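Local coordinates for polycyclic ketone monooxygenase (Myceliophthora thermophila, PDB 5MQ6), which inserts a single oxygen atom next to the carbonyl of ketones, polycyclic ones above all, using FAD and NADPH to give esters or lactones, at residues Thr121-Arg126 with Glu159-Ala164; Gly129-Val134 with Tyr154-Glu159; Glu135-Met140 with Tyr148-Lys153. One frame throughout, in Å; residues are numbered along the deposited sequence.

Interaction 1 (Thr121-Arg126 with Glu159-Ala164). With FAD (flavin-adenine dinucleotide), chain B.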
# COMPACT_ATOMS: atom_id res chain seq x y z
N THR A 121 -3.83 -7.04 -4.06
CA THR A 121 -3.35 -7.47 -2.76
C THR A 121 -3.94 -8.80 -2.23
O THR A 121 -3.18 -9.66 -1.76
CB THR A 121 -3.64 -6.36 -1.72
OG1 THR A 121 -2.95 -5.14 -2.09
CG2 THR A 121 -3.19 -6.77 -0.32
N TRP A 122 -5.27 -8.89 -2.28
CA TRP A 122 -6.04 -10.04 -1.76
C TRP A 122 -6.04 -11.29 -2.69
O TRP A 122 -6.50 -12.36 -2.28
CB TRP A 122 -7.49 -9.61 -1.35
CG TRP A 122 -7.38 -8.39 -0.46
CD1 TRP A 122 -7.76 -7.15 -0.76
CD2 TRP A 122 -6.70 -8.31 0.79
NE1 TRP A 122 -7.37 -6.26 0.25
CE2 TRP A 122 -6.72 -6.96 1.21
CE3 TRP A 122 -6.05 -9.25 1.60
CZ2 TRP A 122 -6.15 -6.53 2.39
CZ3 TRP A 122 -5.50 -8.82 2.80
CH2 TRP A 122 -5.54 -7.46 3.18
N TRP A 123 -5.60 -11.09 -3.93
CA TRP A 123 -5.32 -12.18 -4.86
C TRP A 123 -3.94 -12.75 -4.49
O TRP A 123 -3.79 -13.92 -4.34
CB TRP A 123 -5.28 -11.73 -6.36
CG TRP A 123 -4.81 -12.82 -7.20
CD1 TRP A 123 -3.51 -13.12 -7.51
CD2 TRP A 123 -5.62 -13.88 -7.77
NE1 TRP A 123 -3.47 -14.31 -8.23
CE2 TRP A 123 -4.73 -14.81 -8.37
CE3 TRP A 123 -6.96 -14.16 -7.77
CZ2 TRP A 123 -5.17 -15.94 -9.10
CZ3 TRP A 123 -7.42 -15.30 -8.50
CH2 TRP A 123 -6.50 -16.19 -9.12
N TRP A 124 -2.92 -11.91 -4.41
CA TRP A 124 -1.55 -12.37 -4.24
C TRP A 124 -1.21 -12.93 -2.86
O TRP A 124 -0.61 -13.97 -2.75
CB TRP A 124 -0.62 -11.25 -4.57
CG TRP A 124 -0.62 -10.72 -5.96
CD1 TRP A 124 -1.10 -9.53 -6.36
CD2 TRP A 124 0.06 -11.27 -7.12
NE1 TRP A 124 -0.85 -9.33 -7.69
CE2 TRP A 124 -0.13 -10.37 -8.17
CE3 TRP A 124 0.76 -12.43 -7.36
CZ2 TRP A 124 0.34 -10.62 -9.45
CZ3 TRP A 124 1.26 -12.65 -8.65
CH2 TRP A 124 1.05 -11.75 -9.66
N ASN A 125 -1.65 -12.25 -1.82
CA ASN A 125 -1.30 -12.55 -0.45
C ASN A 125 -2.36 -13.43 0.08
O ASN A 125 -3.57 -13.06 0.16
CB ASN A 125 -1.18 -11.26 0.38
CG ASN A 125 -0.14 -10.32 -0.19
OD1 ASN A 125 1.02 -10.51 0.03
ND2 ASN A 125 -0.56 -9.29 -0.93
N ARG A 126 -1.96 -14.65 0.41
CA ARG A 126 -2.90 -15.57 1.05
C ARG A 126 -2.18 -16.38 2.14
O ARG A 126 -2.54 -17.52 2.41
CB ARG A 126 -3.52 -16.50 -0.03
CG ARG A 126 -3.91 -15.86 -1.36
CD ARG A 126 -4.75 -16.84 -2.14
NE ARG A 126 -4.98 -16.32 -3.48
CZ ARG A 126 -5.86 -16.80 -4.37
NH1 ARG A 126 -6.60 -17.84 -4.08
NH2 ARG A 126 -5.96 -16.24 -5.59
N GLU A 159 -12.08 -13.97 2.95
CA GLU A 159 -13.25 -13.14 2.90
C GLU A 159 -13.01 -11.88 2.00
O GLU A 159 -13.94 -11.40 1.31
CB GLU A 159 -13.60 -12.74 4.30
CG GLU A 159 -14.78 -11.86 4.36
CD GLU A 159 -15.29 -11.62 5.75
OE1 GLU A 159 -14.42 -11.67 6.65
OE2 GLU A 159 -16.54 -11.32 5.89
N LEU A 160 -11.77 -11.40 2.02
CA LEU A 160 -11.39 -10.23 1.25
C LEU A 160 -11.35 -10.49 -0.23
O LEU A 160 -11.82 -9.67 -1.04
CB LEU A 160 -10.06 -9.60 1.72
CG LEU A 160 -10.28 -8.96 3.08
CD1 LEU A 160 -8.98 -8.75 3.81
CD2 LEU A 160 -11.05 -7.73 3.04
N LEU A 161 -10.78 -11.62 -0.56
CA LEU A 161 -10.74 -12.06 -1.93
C LEU A 161 -12.17 -12.38 -2.49
O LEU A 161 -12.56 -11.93 -3.62
CB LEU A 161 -9.79 -13.22 -2.04
CG LEU A 161 -9.68 -13.93 -3.37
CD1 LEU A 161 -9.14 -12.94 -4.39
CD2 LEU A 161 -8.65 -15.08 -3.30
N GLU A 162 -12.96 -13.07 -1.68
CA GLU A 162 -14.30 -13.37 -2.09
C GLU A 162 -15.11 -12.06 -2.35
O GLU A 162 -15.93 -11.99 -3.27
CB GLU A 162 -14.96 -14.32 -1.07
CG GLU A 162 -16.49 -14.41 -1.15
CD GLU A 162 -17.07 -15.19 0.05
OE1 GLU A 162 -17.74 -14.62 0.95
OE2 GLU A 162 -16.81 -16.39 0.13
N HIS A 163 -14.87 -11.02 -1.57
CA HIS A 163 -15.58 -9.78 -1.76
C HIS A 163 -15.22 -9.09 -3.09
O HIS A 163 -16.12 -8.52 -3.75
CB HIS A 163 -15.36 -8.86 -0.62
CG HIS A 163 -16.19 -7.62 -0.70
ND1 HIS A 163 -17.57 -7.63 -0.65
CD2 HIS A 163 -15.83 -6.31 -0.73
CE1 HIS A 163 -18.03 -6.40 -0.65
NE2 HIS A 163 -17.00 -5.57 -0.68
N ALA A 164 -13.94 -9.14 -3.44
CA ALA A 164 -13.48 -8.72 -4.76
C ALA A 164 -14.27 -9.44 -5.88
O ALA A 164 -14.77 -8.80 -6.83
CB ALA A 164 -11.98 -9.05 -4.87
PA FAD B . -3.48 -3.49 -5.47
O1A FAD B . -2.01 -3.53 -5.23
O2A FAD B . -4.45 -4.21 -4.54
O5B FAD B . -3.76 -4.03 -6.95
C5B FAD B . -3.00 -3.55 -8.02
C4B FAD B . -2.77 -4.69 -8.99
O4B FAD B . -2.18 -4.11 -10.17
C3B FAD B . -1.83 -5.79 -8.52
O3B FAD B . -2.36 -7.05 -8.83
C2B FAD B . -0.57 -5.55 -9.31
O2B FAD B . 0.16 -6.73 -9.54
C1B FAD B . -1.14 -4.95 -10.58
N9A FAD B . -0.16 -4.21 -11.34
C8A FAD B . 0.64 -3.21 -10.88
N7A FAD B . 1.43 -2.82 -11.89
C5A FAD B . 1.18 -3.55 -12.99
C6A FAD B . 1.69 -3.56 -14.37
N6A FAD B . 2.65 -2.79 -14.84
N1A FAD B . 1.08 -4.42 -15.15
C2A FAD B . 0.10 -5.26 -14.73
N3A FAD B . -0.42 -5.34 -13.52
C4A FAD B . 0.14 -4.49 -12.61
N1 FAD B . -4.33 -1.23 3.34
C2 FAD B . -5.32 -0.82 4.20
O2 FAD B . -5.83 0.29 4.09
N3 FAD B . -5.76 -1.63 5.18
C4 FAD B . -5.23 -2.85 5.33
O4 FAD B . -5.67 -3.54 6.23
C4X FAD B . -4.16 -3.39 4.47
N5 FAD B . -3.57 -4.62 4.60
C5X FAD B . -2.59 -4.97 3.73
C6 FAD B . -1.93 -6.28 3.85
C7 FAD B . -0.88 -6.57 2.85
C7M FAD B . -0.13 -7.88 2.88
C8 FAD B . -0.48 -5.59 1.80
C8M FAD B . 0.61 -5.88 0.76
C9 FAD B . -1.11 -4.37 1.72
C9A FAD B . -2.15 -4.03 2.64
N10 FAD B . -2.74 -2.76 2.53
C10 FAD B . -3.77 -2.44 3.42
C1' FAD B . -2.40 -1.81 1.44
C2' FAD B . -3.19 -2.33 0.16
O2' FAD B . -2.26 -2.45 -0.93
C3' FAD B . -4.43 -1.46 -0.24
O3' FAD B . -5.35 -1.43 0.85
C4' FAD B . -5.29 -1.96 -1.42
O4' FAD B . -5.54 -3.43 -1.45
C5' FAD B . -4.69 -1.48 -2.75
O5' FAD B . -5.73 -1.61 -3.77
P FAD B . -5.21 -1.22 -5.25
O1P FAD B . -6.26 -1.88 -6.22
O2P FAD B . -4.92 0.29 -5.22
O3P FAD B . -3.72 -1.90 -5.40
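Trp122 lays its indole over Leu160 and its backbone against Leu161, where the short helix 121-124 meets helix 157-170. Its CB sits 4.0 Å from Leu160 CB and faces Leu161 CB, while the backbone O of Trp122 rests against Leu161 CB and CD1. With chi1 at -50°, CG is turned anti to the carbonyl carbon, and this lays the indole over Leu160: CG and CD2 pass above Leu160 CB, each 3.7 Å from it. On the other limb NE1 leaves the contact and hydrogen-bonds to Tyr139 OH, a residue of the FAD site. The six-membered ring then receives Leu160 CD1 squarely over its face, 3.5 Å from the ring centroid and only 6° off the normal, a CH-pi contact. Thr121 CG2 covers the opposite face, so the indole is sandwiched between methyls. At the far tip, CH2 comes within 3.7 Å of FAD N5.

Leu161 works in the other direction. Its CD1 lies by Trp123, and its CD2 sits over the centre of the Arg126 guanidinium, 3.4 Å from CZ. Arg126 NE donates to Trp123 O (2.8 Å, 167°) from within the guanidinium plane, so the flat group keeps its orientation while the methyl covers its face; Trp61 adds a cation-pi contact to the same arginine.

On its cofactor side, the helix gives Thr121 N to FAD O2A at 2.9 Å, and Trp124 NE1 to ribose O3B. Asn125 ND2 turns back to Thr121 O, in the carbonyl plane and on a lone pair. Across the segments the chemistry is almost wholly apolar: the methyls on both faces and the NE1 bond to Tyr139 together hold the tilt of the indole, and the hydrogen bonds described go to FAD, to Tyr139 and within 121-126 rather than to 159-164.

Interaction 2 (Gly129-Val134 with Tyr154-Glu159); sequences GLHCDV and YAAGPE. With FAD (flavin-adenine dinucleotide), chain B.
His131 presents one ring face to Ala156, whose CB stands 4.0 Å from the ring centroid and offset toward the rim, 25° from the normal: a CH-pi contact. The same ring has Tyr154 O at its edge, near the CD2 corner. On the far side of the imidazole, ND1 donates to Gly129 O at 2.7 Å; that oxygen lies in the ring plane and holds the ring against rotation. Chi1 of -70° sets CG anti to the carbonyl carbon, which brings the ring alongside the 154-156 backbone.

Between the backbones lies a single antiparallel beta bridge. His131 and Ala156 form its non-hydrogen-bonded pair, flanked by Cys132 N to Ala155 O at 2.9 Å, nearly along the C=O axis, and by Gly157 N to Leu130 O at 3.1 Å, with the donor well above the carbonyl plane. Ala156 is the N-cap residue of helix 157-170, so the bridged residue itself stands right before the helix. Gly157 CA lies 4.0 Å from Leu130 CD2; a CB here would be tight against that methyl and would clash with Pro158 CD.

Further along, the Tyr154 ring turns its edge to Val134, Tyr154 CD1 being 3.8 Å from Val134 C, while its OH goes to Asp354 and Arg308 makes a cation-pi contact with the ring. On the flavin side, Asp133 N donates to FAD O4 at 2.6 Å, with a weak second bond from Val134 N; the Asp133 carboxylate makes a salt bridge to Arg426. Cys132 SG packs 3.6 Å from Ala155 CB, less certainly, in one of two modelled conformers. Ala155 N is buried here with no hydrogen-bond partner in the model.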
# COMPACT_ATOMS: atom_id res chain seq x y z
N GLY A 129 -2.86 -16.73 8.45
CA GLY A 129 -3.13 -15.60 9.37
C GLY A 129 -3.44 -14.21 8.80
O GLY A 129 -3.74 -13.28 9.55
N LEU A 130 -3.42 -14.06 7.49
CA LEU A 130 -3.63 -12.77 6.88
C LEU A 130 -5.00 -12.18 7.19
O LEU A 130 -6.01 -12.81 7.02
CB LEU A 130 -3.40 -12.83 5.39
CG LEU A 130 -3.83 -11.62 4.51
CD1 LEU A 130 -2.86 -10.49 4.68
CD2 LEU A 130 -3.84 -12.09 3.03
N HIS A 131 -4.97 -10.95 7.67
CA HIS A 131 -6.15 -10.15 7.89
C HIS A 131 -5.88 -8.70 7.49
O HIS A 131 -4.75 -8.24 7.55
CB HIS A 131 -6.52 -10.13 9.39
CG HIS A 131 -7.05 -11.44 9.90
ND1 HIS A 131 -6.24 -12.53 10.09
CD2 HIS A 131 -8.31 -11.83 10.21
CE1 HIS A 131 -6.97 -13.54 10.55
NE2 HIS A 131 -8.23 -13.14 10.63
N CYS A 132 -6.89 -7.97 7.07
CA CYS A 132 -6.82 -6.53 6.93
C CYS A 132 -6.58 -5.98 8.35
O CYS A 132 -7.13 -6.53 9.31
CB CYS A 132 -8.14 -6.00 6.30
SG CYS A 132 -9.76 -6.24 7.12
N ASP A 133 -5.80 -4.93 8.48
CA ASP A 133 -5.45 -4.27 9.75
C ASP A 133 -6.37 -3.12 10.07
O ASP A 133 -6.38 -2.68 11.22
CB ASP A 133 -3.94 -3.90 9.81
CG ASP A 133 -3.49 -2.88 8.66
OD1 ASP A 133 -4.42 -2.34 7.96
OD2 ASP A 133 -2.23 -2.59 8.49
N VAL A 134 -7.22 -2.70 9.12
CA VAL A 134 -8.24 -1.73 9.37
C VAL A 134 -9.56 -2.51 9.55
O VAL A 134 -9.79 -3.51 8.83
CB VAL A 134 -8.34 -0.77 8.20
CG1 VAL A 134 -9.55 0.12 8.26
CG2 VAL A 134 -7.09 0.05 8.19
N TYR A 154 -12.26 -7.62 11.84
CA TYR A 154 -11.14 -7.62 10.95
C TYR A 154 -11.35 -8.84 10.01
O TYR A 154 -11.46 -10.01 10.45
CB TYR A 154 -9.84 -7.73 11.71
CG TYR A 154 -9.78 -6.59 12.72
CD1 TYR A 154 -9.65 -5.22 12.27
CD2 TYR A 154 -9.98 -6.81 14.08
CE1 TYR A 154 -9.69 -4.16 13.14
CE2 TYR A 154 -10.07 -5.72 14.95
CZ TYR A 154 -9.88 -4.43 14.50
OH TYR A 154 -9.95 -3.39 15.35
N ALA A 155 -11.35 -8.55 8.72
CA ALA A 155 -11.49 -9.60 7.70
C ALA A 155 -10.24 -10.38 7.43
O ALA A 155 -9.14 -9.83 7.30
CB ALA A 155 -11.99 -8.95 6.37
N ALA A 156 -10.41 -11.69 7.25
CA ALA A 156 -9.32 -12.57 6.78
C ALA A 156 -9.21 -12.54 5.20
O ALA A 156 -10.14 -12.14 4.52
CB ALA A 156 -9.52 -13.99 7.27
N GLY A 157 -8.04 -12.90 4.69
CA GLY A 157 -7.76 -12.94 3.27
C GLY A 157 -8.90 -13.47 2.45
O GLY A 157 -9.38 -12.76 1.55
N PRO A 158 -9.34 -14.70 2.73
CA PRO A 158 -10.38 -15.34 1.94
C PRO A 158 -11.64 -14.57 1.85
O PRO A 158 -12.23 -14.51 0.78
CB PRO A 158 -10.61 -16.65 2.68
CG PRO A 158 -9.21 -17.00 3.14
CD PRO A 158 -8.67 -15.68 3.62
N GLU A 159 -12.08 -13.97 2.95
CA GLU A 159 -13.25 -13.14 2.90
C GLU A 159 -13.01 -11.88 2.00
O GLU A 159 -13.94 -11.40 1.31
CB GLU A 159 -13.60 -12.74 4.30
CG GLU A 159 -14.78 -11.86 4.36
CD GLU A 159 -15.29 -11.62 5.75
OE1 GLU A 159 -14.42 -11.67 6.65
OE2 GLU A 159 -16.54 -11.32 5.89
PA FAD B . -3.48 -3.49 -5.47
O1A FAD B . -2.01 -3.53 -5.23
O2A FAD B . -4.45 -4.21 -4.54
O5B FAD B . -3.76 -4.03 -6.95
C5B FAD B . -3.00 -3.55 -8.02
C4B FAD B . -2.77 -4.69 -8.99
O4B FAD B . -2.18 -4.11 -10.17
C3B FAD B . -1.83 -5.79 -8.52
O3B FAD B . -2.36 -7.05 -8.83
C2B FAD B . -0.57 -5.55 -9.31
O2B FAD B . 0.16 -6.73 -9.54
C1B FAD B . -1.14 -4.95 -10.58
N9A FAD B . -0.16 -4.21 -11.34
C8A FAD B . 0.64 -3.21 -10.88
N7A FAD B . 1.43 -2.82 -11.89
C5A FAD B . 1.18 -3.55 -12.99
C6A FAD B . 1.69 -3.56 -14.37
N6A FAD B . 2.65 -2.79 -14.84
N1A FAD B . 1.08 -4.42 -15.15
C2A FAD B . 0.10 -5.26 -14.73
N3A FAD B . -0.42 -5.34 -13.52
C4A FAD B . 0.14 -4.49 -12.61
N1 FAD B . -4.33 -1.23 3.34
C2 FAD B . -5.32 -0.82 4.20
O2 FAD B . -5.83 0.29 4.09
N3 FAD B . -5.76 -1.63 5.18
C4 FAD B . -5.23 -2.85 5.33
O4 FAD B . -5.67 -3.54 6.23
C4X FAD B . -4.16 -3.39 4.47
N5 FAD B . -3.57 -4.62 4.60
C5X FAD B . -2.59 -4.97 3.73
C6 FAD B . -1.93 -6.28 3.85
C7 FAD B . -0.88 -6.57 2.85
C7M FAD B . -0.13 -7.88 2.88
C8 FAD B . -0.48 -5.59 1.80
C8M FAD B . 0.61 -5.88 0.76
C9 FAD B . -1.11 -4.37 1.72
C9A FAD B . -2.15 -4.03 2.64
N10 FAD B . -2.74 -2.76 2.53
C10 FAD B . -3.77 -2.44 3.42
C1' FAD B . -2.40 -1.81 1.44
C2' FAD B . -3.19 -2.33 0.16
O2' FAD B . -2.26 -2.45 -0.93
C3' FAD B . -4.43 -1.46 -0.24
O3' FAD B . -5.35 -1.43 0.85
C4' FAD B . -5.29 -1.96 -1.42
O4' FAD B . -5.54 -3.43 -1.45
C5' FAD B . -4.69 -1.48 -2.75
O5' FAD B . -5.73 -1.61 -3.77
P FAD B . -5.21 -1.22 -5.25
O1P FAD B . -6.26 -1.88 -6.22
O2P FAD B . -4.92 0.29 -5.22
O3P FAD B . -3.72 -1.90 -5.40

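Interaction 3 (Glu135-Met140 with Tyr148-Lys153); sequences ESYSYM and YIPKSK. With FAD (flavin-adenine dinucleotide), chain B.
Glu135 and Lys153 meet in a salt bridge beside the start of helix 136-139, a single turn whose N-cap residue is Glu135; its backbone O takes the amides of Ser138 and Tyr139. Glu135 OE2 receives Lys153 NZ at 2.7 Å on its anti lone pair, away from the other carboxylate oxygen. The carboxylate is carried out to the lysine by an extended chain, with CG set anti to the backbone N (chi1 -172°), and the lysine bends at chi2 and chi4 to come round to it. Arg332 makes a second salt bridge to OE2, Val352 O takes a further bond from NZ, and Ser138 OG donates to OE1. Replacing Glu135 by an alanine would remove the carboxylate and is likely to leave Lys153 and Arg332 without their shared countercharge and Ser138 OG without its acceptor.

The tight part continues along the backbone. Ser136 N donates to Lys153 O (2.9 Å, 160°) and Ser136 OG to Ser152 O at 2.8 Å, in the carbonyl plane, so two successive carbonyls of the loop are gripped by one serine. The same hydroxyl lies 3.4 Å from Pro150 CB. Tyr137 brings Pro150 CD to its ring edge, 4.0 Å from CD1, and sends its OH to Thr313. While Ser136, Tyr137 and Met140 face 148-153, Tyr139 faces the cofactor, the flavin over its ring face and its OH hydrogen-bonded to FAD O3' at 2.9 Å.

Toward solvent the contact thins out. From 135-140 only Met140 CE reaches the partly exposed Tyr148, 3.9 Å from its CE2; Tyr148 OH bonds to Glu159, and Arg166 lies against the ring in a cation-pi contact. Met140 bends at chi3 to set that methyl there, and Met140 SD lies alongside the proline ring, 3.7 Å from Pro150 CG.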
# COMPACT_ATOMS: atom_id res chain seq x y z
N GLU A 135 -10.42 -2.05 10.45
CA GLU A 135 -11.78 -2.61 10.56
C GLU A 135 -12.42 -2.92 9.19
O GLU A 135 -12.55 -2.04 8.33
CB GLU A 135 -12.69 -1.62 11.29
CG GLU A 135 -14.10 -2.11 11.65
CD GLU A 135 -15.01 -1.02 12.04
OE1 GLU A 135 -15.32 -0.21 11.10
OE2 GLU A 135 -15.47 -0.99 13.26
N SER A 136 -12.94 -4.14 9.06
CA SER A 136 -13.65 -4.62 7.89
C SER A 136 -14.76 -3.68 7.42
O SER A 136 -14.90 -3.44 6.17
CB SER A 136 -14.17 -6.03 8.17
OG SER A 136 -15.29 -5.95 8.99
N TYR A 137 -15.56 -3.15 8.36
CA TYR A 137 -16.70 -2.29 8.03
C TYR A 137 -16.25 -0.95 7.41
O TYR A 137 -16.99 -0.31 6.69
CB TYR A 137 -17.71 -2.05 9.23
CG TYR A 137 -17.85 -3.27 10.20
CD1 TYR A 137 -18.26 -4.52 9.72
CD2 TYR A 137 -17.49 -3.18 11.53
CE1 TYR A 137 -18.29 -5.65 10.53
CE2 TYR A 137 -17.52 -4.26 12.36
CZ TYR A 137 -17.96 -5.50 11.88
OH TYR A 137 -18.00 -6.58 12.71
N SER A 138 -15.03 -0.55 7.71
CA SER A 138 -14.43 0.67 7.20
C SER A 138 -13.62 0.45 5.95
O SER A 138 -13.53 1.35 5.11
CB SER A 138 -13.59 1.30 8.34
OG SER A 138 -14.54 1.83 9.33
N TYR A 139 -13.08 -0.76 5.79
CA TYR A 139 -12.12 -1.08 4.75
C TYR A 139 -12.74 -1.70 3.50
O TYR A 139 -12.45 -1.27 2.40
CB TYR A 139 -11.03 -1.99 5.28
CG TYR A 139 -10.05 -2.35 4.20
CD1 TYR A 139 -9.14 -1.42 3.74
CD2 TYR A 139 -10.01 -3.62 3.68
CE1 TYR A 139 -8.23 -1.76 2.72
CE2 TYR A 139 -9.16 -3.99 2.68
CZ TYR A 139 -8.27 -3.05 2.17
OH TYR A 139 -7.41 -3.42 1.16
N MET A 140 -13.59 -2.72 3.67
CA MET A 140 -14.15 -3.41 2.50
C MET A 140 -15.01 -2.42 1.68
O MET A 140 -15.86 -1.75 2.20
CB MET A 140 -14.92 -4.63 2.92
CG MET A 140 -14.04 -5.57 3.79
SD MET A 140 -14.89 -7.08 4.30
CE MET A 140 -15.06 -7.98 2.75
N TYR A 148 -23.33 -6.82 1.62
CA TYR A 148 -22.53 -7.81 2.31
C TYR A 148 -22.25 -7.37 3.75
O TYR A 148 -22.04 -6.18 4.03
CB TYR A 148 -21.22 -8.02 1.59
CG TYR A 148 -20.40 -9.09 2.25
CD1 TYR A 148 -20.86 -10.42 2.30
CD2 TYR A 148 -19.19 -8.79 2.87
CE1 TYR A 148 -20.13 -11.41 2.91
CE2 TYR A 148 -18.45 -9.81 3.51
CZ TYR A 148 -18.93 -11.09 3.55
OH TYR A 148 -18.22 -12.06 4.17
N ILE A 149 -22.29 -8.35 4.66
CA ILE A 149 -22.06 -8.10 6.10
C ILE A 149 -20.82 -8.89 6.39
O ILE A 149 -20.88 -10.10 6.39
CB ILE A 149 -23.24 -8.60 7.00
CG1 ILE A 149 -24.49 -7.85 6.67
CG2 ILE A 149 -22.97 -8.38 8.49
CD1 ILE A 149 -25.76 -8.37 7.29
N PRO A 150 -19.69 -8.21 6.65
CA PRO A 150 -18.52 -8.91 7.05
C PRO A 150 -18.71 -9.74 8.34
O PRO A 150 -19.49 -9.33 9.21
CB PRO A 150 -17.47 -7.80 7.21
CG PRO A 150 -17.97 -6.71 6.35
CD PRO A 150 -19.44 -6.77 6.65
N LYS A 151 -18.01 -10.88 8.39
CA LYS A 151 -18.17 -11.90 9.44
C LYS A 151 -17.57 -11.50 10.79
O LYS A 151 -18.03 -11.95 11.81
CB LYS A 151 -17.53 -13.20 9.02
CG LYS A 151 -18.28 -13.91 7.88
CD LYS A 151 -17.38 -14.92 7.18
CE LYS A 151 -18.11 -15.62 6.01
NZ LYS A 151 -17.16 -16.24 5.04
N SER A 152 -16.55 -10.66 10.75
CA SER A 152 -15.75 -10.23 11.93
C SER A 152 -15.37 -8.74 11.86
O SER A 152 -15.59 -8.03 10.81
CB SER A 152 -14.50 -11.06 12.01
OG SER A 152 -14.82 -12.44 12.09
N LYS A 153 -14.79 -8.28 12.96
CA LYS A 153 -14.26 -6.91 13.04
C LYS A 153 -13.11 -6.64 12.05
O LYS A 153 -13.02 -5.57 11.58
CB LYS A 153 -13.82 -6.49 14.44
CG LYS A 153 -13.57 -4.98 14.50
CD LYS A 153 -14.09 -4.33 15.76
CE LYS A 153 -13.70 -2.89 15.97
NZ LYS A 153 -14.89 -1.95 15.77
PA FAD B . -3.48 -3.49 -5.47
O1A FAD B . -2.01 -3.53 -5.23
O2A FAD B . -4.45 -4.21 -4.54
O5B FAD B . -3.76 -4.03 -6.95
C5B FAD B . -3.00 -3.55 -8.02
C4B FAD B . -2.77 -4.69 -8.99
O4B FAD B . -2.18 -4.11 -10.17
C3B FAD B . -1.83 -5.79 -8.52
O3B FAD B . -2.36 -7.05 -8.83
C2B FAD B . -0.57 -5.55 -9.31
O2B FAD B . 0.16 -6.73 -9.54
C1B FAD B . -1.14 -4.95 -10.58
N9A FAD B . -0.16 -4.21 -11.34
C8A FAD B . 0.64 -3.21 -10.88
N7A FAD B . 1.43 -2.82 -11.89
C5A FAD B . 1.18 -3.55 -12.99
C6A FAD B . 1.69 -3.56 -14.37
N6A FAD B . 2.65 -2.79 -14.84
N1A FAD B . 1.08 -4.42 -15.15
C2A FAD B . 0.10 -5.26 -14.73
N3A FAD B . -0.42 -5.34 -13.52
C4A FAD B . 0.14 -4.49 -12.61
N1 FAD B . -4.33 -1.23 3.34
C2 FAD B . -5.32 -0.82 4.20
O2 FAD B . -5.83 0.29 4.09
N3 FAD B . -5.76 -1.63 5.18
C4 FAD B . -5.23 -2.85 5.33
O4 FAD B . -5.67 -3.54 6.23
C4X FAD B . -4.16 -3.39 4.47
N5 FAD B . -3.57 -4.62 4.60
C5X FAD B . -2.59 -4.97 3.73
C6 FAD B . -1.93 -6.28 3.85
C7 FAD B . -0.88 -6.57 2.85
C7M FAD B . -0.13 -7.88 2.88
C8 FAD B . -0.48 -5.59 1.80
C8M FAD B . 0.61 -5.88 0.76
C9 FAD B . -1.11 -4.37 1.72
C9A FAD B . -2.15 -4.03 2.64
N10 FAD B . -2.74 -2.76 2.53
C10 FAD B . -3.77 -2.44 3.42
C1' FAD B . -2.40 -1.81 1.44
C2' FAD B . -3.19 -2.33 0.16
O2' FAD B . -2.26 -2.45 -0.93
C3' FAD B . -4.43 -1.46 -0.24
O3' FAD B . -5.35 -1.43 0.85
C4' FAD B . -5.29 -1.96 -1.42
O4' FAD B . -5.54 -3.43 -1.45
C5' FAD B . -4.69 -1.48 -2.75
O5' FAD B . -5.73 -1.61 -3.77
P FAD B . -5.21 -1.22 -5.25
O1P FAD B . -6.26 -1.88 -6.22
O2P FAD B . -4.92 0.29 -5.22
O3P FAD B . -3.72 -1.90 -5.40

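In the fold
From the N terminus, helix 121-124 comes first, and interaction 1 closes the widest loop by joining it to helix 157-170. Inside that loop, interaction 2 pairs residues 129-134 with the lead-in to the same helix, and interaction 3, nested inside interaction 2, joins helix 136-139 to the loop at 148-153. The three are thus nested closures of one chain excursion, with no crossing, and its outgoing limb touches FAD at every level: diphosphate and ribose from 121-126, flavin O4 from 129-134, and the ribityl O3' through Tyr139. The levels also touch one another: Leu130 packs on Trp122, Tyr154 on Glu135, and Glu159 OE2 reaches Lys151 N.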